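PDB 6C3R: protein 1A from Cricket paralysis virus, which suppresses antiviral RNA silencing in insect cells by inactivating host AGO2 and recruiting a ubiquitin ligase complex that promotes AGO2 degradation. Local coordinates for residues N2-I13 / F28-L36. Numbering follows the deposited sequence.
Sequences NSLEELAAQELI and FYVQSKPQL
V30, the last residue of strand 28-30, packs against A9 and I13 of helix 2-13 and illustrates how one branched side chain can join a helix to the end of a strand. Its two methyls divide the work. CG1, turned anti to the backbone N (chi1 177°), meets A9 CB at 3.9 Å, while CG2 lies 3.8 Å from I13 CD1, the isoleucine and valine side chains running alongside each other with opposite senses. These three residues are buried and form the apolar, tightly packed part of the contact. At the border of this patch a water joins V30 N to Q10 NE2, weakly on the glutamine side.

Toward the helix N-terminus the interface turns polar. S32 OG donates a 2.8 Å hydrogen bond to N2 O, coming from above the carbonyl plane; the helical bond from E6 N reaches the same oxygen from the opposite face, so the carbonyl is gripped twice. E6, its chain stretched out past the first torsion (chi2 164°), brings its carboxylate beside the loop backbone, where OE1 accepts a weak, nearly straight bond from S32 N (3.4 Å, 166°). The looser side follows: a second water links E6 OE1 to K33 N, and on the solvent side N2 ND2 merely touches K33 CE at 3.6 Å.

The helix carries the BC-box, which mediates assembly of the viral E3 ligase; E6, A9 and Q10 of the contact lie within it. F113 of helix 110-114 also packs on A9 and I13, L21 adds to the apolar patch, and strand 26-30 pairs in parallel with strand 104-108.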
loop_
_atom_site.group_PDB
_atom_site.type_symbol
_atom_site.label_atom_id
_atom_site.label_comp_id
_atom_site.label_asym_id
_atom_site.label_seq_id
_atom_site.Cartn_x
_atom_site.Cartn_y
_atom_site.Cartn_z
ATOM N N ASN A 2 24.262 -19.433 18.163
ATOM C CA ASN A 2 23.380 -18.650 17.292
ATOM C C ASN A 2 23.498 -19.131 15.844
ATOM O O ASN A 2 22.486 -19.467 15.217
ATOM C CB ASN A 2 23.684 -17.147 17.403
ATOM C CG ASN A 2 23.380 -16.584 18.790
ATOM O OD1 ASN A 2 22.739 -17.234 19.623
ATOM N ND2 ASN A 2 23.837 -15.360 19.041
ATOM N N SER A 3 24.733 -19.174 15.334
ATOM C CA SER A 3 25.025 -19.801 14.042
ATOM C C SER A 3 24.648 -21.279 14.063
ATOM O O SER A 3 23.996 -21.781 13.148
ATOM C CB SER A 3 26.501 -19.653 13.665
ATOM O OG SER A 3 26.762 -18.364 13.128
ATOM N N LEU A 4 25.033 -21.966 15.129
ATOM C CA LEU A 4 24.791 -23.406 15.234
ATOM C C LEU A 4 23.293 -23.741 15.137
ATOM O O LEU A 4 22.899 -24.654 14.417
ATOM C CB LEU A 4 25.429 -23.956 16.525
ATOM C CG LEU A 4 25.577 -25.483 16.698
ATOM C CD1 LEU A 4 26.814 -25.851 17.506
ATOM C CD2 LEU A 4 24.341 -26.081 17.334
ATOM N N GLU A 5 22.454 -22.979 15.822
ATOM C CA GLU A 5 21.014 -23.200 15.746
ATOM C C GLU A 5 20.417 -22.704 14.416
ATOM O O GLU A 5 19.536 -23.361 13.861
ATOM C CB GLU A 5 20.311 -22.559 16.937
ATOM C CG GLU A 5 18.895 -23.079 17.106
ATOM C CD GLU A 5 18.263 -22.742 18.441
ATOM O OE1 GLU A 5 18.843 -21.984 19.264
ATOM O OE2 GLU A 5 17.150 -23.251 18.653
ATOM N N GLU A 6 20.899 -21.553 13.929
ATOM C CA GLU A 6 20.546 -21.018 12.604
ATOM C C GLU A 6 20.892 -21.975 11.459
ATOM O O GLU A 6 20.138 -22.092 10.489
ATOM C CB GLU A 6 21.242 -19.662 12.371
ATOM C CG GLU A 6 21.047 -19.059 10.976
ATOM C CD GLU A 6 21.396 -17.573 10.889
ATOM O OE1 GLU A 6 21.975 -17.013 11.851
ATOM O OE2 GLU A 6 21.091 -16.951 9.839
ATOM N N LEU A 7 22.038 -22.642 11.576
ATOM C CA LEU A 7 22.513 -23.571 10.549
ATOM C C LEU A 7 21.583 -24.773 10.372
ATOM O O LEU A 7 21.235 -25.119 9.248
ATOM C CB LEU A 7 23.938 -24.044 10.863
ATOM C CG LEU A 7 25.067 -23.078 10.470
ATOM C CD1 LEU A 7 26.369 -23.459 11.167
ATOM C CD2 LEU A 7 25.260 -23.020 8.961
ATOM N N ALA A 8 21.179 -25.390 11.483
ATOM C CA ALA A 8 20.259 -26.531 11.460
ATOM C C ALA A 8 18.923 -26.189 10.790
ATOM O O ALA A 8 18.445 -26.950 9.962
ATOM C CB ALA A 8 20.032 -27.067 12.873
ATOM N N ALA A 9 18.335 -25.050 11.145
ATOM C CA ALA A 9 17.107 -24.561 10.486
ATOM C C ALA A 9 17.286 -24.298 8.983
ATOM O O ALA A 9 16.388 -24.585 8.191
ATOM C CB ALA A 9 16.591 -23.297 11.170
ATOM N N GLN A 10 18.437 -23.749 8.607
ATOM C CA GLN A 10 18.727 -23.391 7.204
ATOM C C GLN A 10 18.963 -24.635 6.362
ATOM O O GLN A 10 18.736 -24.642 5.152
ATOM C CB GLN A 10 19.964 -22.487 7.129
ATOM C CG GLN A 10 20.012 -21.569 5.916
ATOM C CD GLN A 10 19.066 -20.377 6.013
ATOM O OE1 GLN A 10 18.689 -19.945 7.106
ATOM N NE2 GLN A 10 18.680 -19.836 4.857
ATOM N N GLU A 11 19.453 -25.674 7.029
ATOM C CA GLU A 11 19.640 -26.992 6.458
ATOM C C GLU A 11 18.270 -27.638 6.325
ATOM O O GLU A 11 17.968 -28.268 5.311
ATOM C CB GLU A 11 20.550 -27.807 7.386
ATOM C CG GLU A 11 21.263 -28.982 6.734
ATOM C CD GLU A 11 20.369 -30.183 6.498
ATOM O OE1 GLU A 11 19.390 -30.388 7.260
ATOM O OE2 GLU A 11 20.661 -30.926 5.540
ATOM N N LEU A 12 17.459 -27.475 7.370
ATOM C CA LEU A 12 16.083 -27.970 7.424
ATOM C C LEU A 12 15.146 -27.297 6.407
ATOM O O LEU A 12 14.234 -27.938 5.867
ATOM C CB LEU A 12 15.553 -27.809 8.846
ATOM C CG LEU A 12 14.364 -28.639 9.316
ATOM C CD1 LEU A 12 14.495 -30.110 8.947
ATOM C CD2 LEU A 12 14.213 -28.501 10.822
ATOM N N ILE A 13 15.378 -26.018 6.128
ATOM C CA ILE A 13 14.648 -25.303 5.072
ATOM C C ILE A 13 14.990 -25.882 3.710
ATOM O O ILE A 13 14.118 -26.000 2.852
ATOM C CB ILE A 13 14.931 -23.770 5.096
ATOM C CG1 ILE A 13 14.200 -23.124 6.278
ATOM C CG2 ILE A 13 14.472 -23.080 3.806
ATOM C CD1 ILE A 13 14.740 -21.775 6.685
ATOM N N PHE A 28 9.011 -15.532 4.877
ATOM C CA PHE A 28 9.730 -15.492 6.149
ATOM C C PHE A 28 11.189 -15.840 5.906
ATOM O O PHE A 28 11.481 -16.688 5.066
ATOM C CB PHE A 28 9.189 -16.534 7.139
ATOM C CG PHE A 28 8.046 -16.071 7.967
ATOM C CD1 PHE A 28 8.268 -15.363 9.139
ATOM C CD2 PHE A 28 6.741 -16.395 7.617
ATOM C CE1 PHE A 28 7.209 -14.956 9.939
ATOM C CE2 PHE A 28 5.679 -15.989 8.414
ATOM C CZ PHE A 28 5.916 -15.260 9.575
ATOM N N TYR A 29 12.088 -15.202 6.662
ATOM C CA TYR A 29 13.499 -15.581 6.730
ATOM C C TYR A 29 13.732 -16.036 8.144
ATOM O O TYR A 29 12.998 -15.629 9.040
ATOM C CB TYR A 29 14.416 -14.398 6.439
ATOM C CG TYR A 29 14.533 -13.925 4.998
ATOM C CD1 TYR A 29 13.786 -14.492 3.956
ATOM C CD2 TYR A 29 15.391 -12.865 4.684
ATOM C CE1 TYR A 29 13.912 -14.038 2.653
ATOM C CE2 TYR A 29 15.517 -12.389 3.384
ATOM C CZ TYR A 29 14.777 -12.981 2.370
ATOM O OH TYR A 29 14.888 -12.503 1.081
ATOM N N VAL A 30 14.755 -16.867 8.341
ATOM C CA VAL A 30 15.065 -17.461 9.648
ATOM C C VAL A 30 16.498 -17.135 10.079
ATOM O O VAL A 30 17.448 -17.795 9.664
ATOM C CB VAL A 30 14.859 -18.984 9.628
ATOM C CG1 VAL A 30 15.244 -19.599 10.961
ATOM C CG2 VAL A 30 13.415 -19.319 9.284
ATOM N N GLN A 31 16.646 -16.133 10.937
ATOM C CA GLN A 31 17.956 -15.611 11.299
ATOM C C GLN A 31 18.078 -15.354 12.789
ATOM O O GLN A 31 17.125 -14.899 13.430
ATOM C CB GLN A 31 18.172 -14.304 10.575
ATOM C CG GLN A 31 17.877 -14.352 9.088
ATOM C CD GLN A 31 18.080 -13.014 8.444
ATOM O OE1 GLN A 31 18.114 -11.994 9.127
ATOM N NE2 GLN A 31 18.218 -13.005 7.121
ATOM N N SER A 32 19.265 -15.608 13.328
ATOM C CA SER A 32 19.530 -15.380 14.739
ATOM C C SER A 32 19.687 -13.909 15.077
ATOM O O SER A 32 19.221 -13.460 16.114
ATOM C CB SER A 32 20.777 -16.133 15.175
ATOM O OG SER A 32 20.482 -17.503 15.323
ATOM N N LYS A 33 20.364 -13.171 14.211
ATOM C CA LYS A 33 20.707 -11.770 14.480
ATOM C C LYS A 33 20.483 -10.946 13.214
ATOM O O LYS A 33 21.425 -10.659 12.480
ATOM C CB LYS A 33 22.152 -11.657 14.983
ATOM C CG LYS A 33 22.344 -12.130 16.419
ATOM C CD LYS A 33 23.778 -11.892 16.880
ATOM C CE LYS A 33 23.910 -11.773 18.397
ATOM N NZ LYS A 33 25.264 -11.274 18.798
ATOM N N PRO A 34 19.213 -10.600 12.946
ATOM C CA PRO A 34 18.868 -9.906 11.713
ATOM C C PRO A 34 19.298 -8.455 11.730
ATOM O O PRO A 34 19.352 -7.835 12.780
ATOM C CB PRO A 34 17.348 -10.009 11.668
ATOM C CG PRO A 34 16.938 -10.106 13.085
ATOM C CD PRO A 34 18.024 -10.863 13.778
ATOM N N GLN A 35 19.582 -7.924 10.554
ATOM C CA GLN A 35 20.042 -6.544 10.418
ATOM C C GLN A 35 18.821 -5.663 10.182
ATOM O O GLN A 35 18.634 -5.136 9.092
ATOM C CB GLN A 35 21.049 -6.429 9.268
ATOM C CG GLN A 35 22.163 -7.478 9.280
ATOM C CD GLN A 35 23.161 -7.311 10.422
ATOM O OE1 GLN A 35 22.994 -6.453 11.302
ATOM N NE2 GLN A 35 24.222 -8.133 10.406
ATOM N N LEU A 36 17.999 -5.509 11.223
ATOM C CA LEU A 36 16.681 -4.878 11.090
ATOM C C LEU A 36 16.730 -3.418 10.710
ATOM O O LEU A 36 15.749 -2.888 10.190
ATOM C CB LEU A 36 15.885 -5.000 12.377
ATOM C CG LEU A 36 15.325 -6.375 12.713
ATOM C CD1 LEU A 36 14.691 -6.345 14.089
ATOM C CD2 LEU A 36 14.329 -6.838 11.661
HETATM O O HOH W 1 21.641 -13.926 11.366
HETATM O O HOH W 2 15.845 -18.117 5.669
#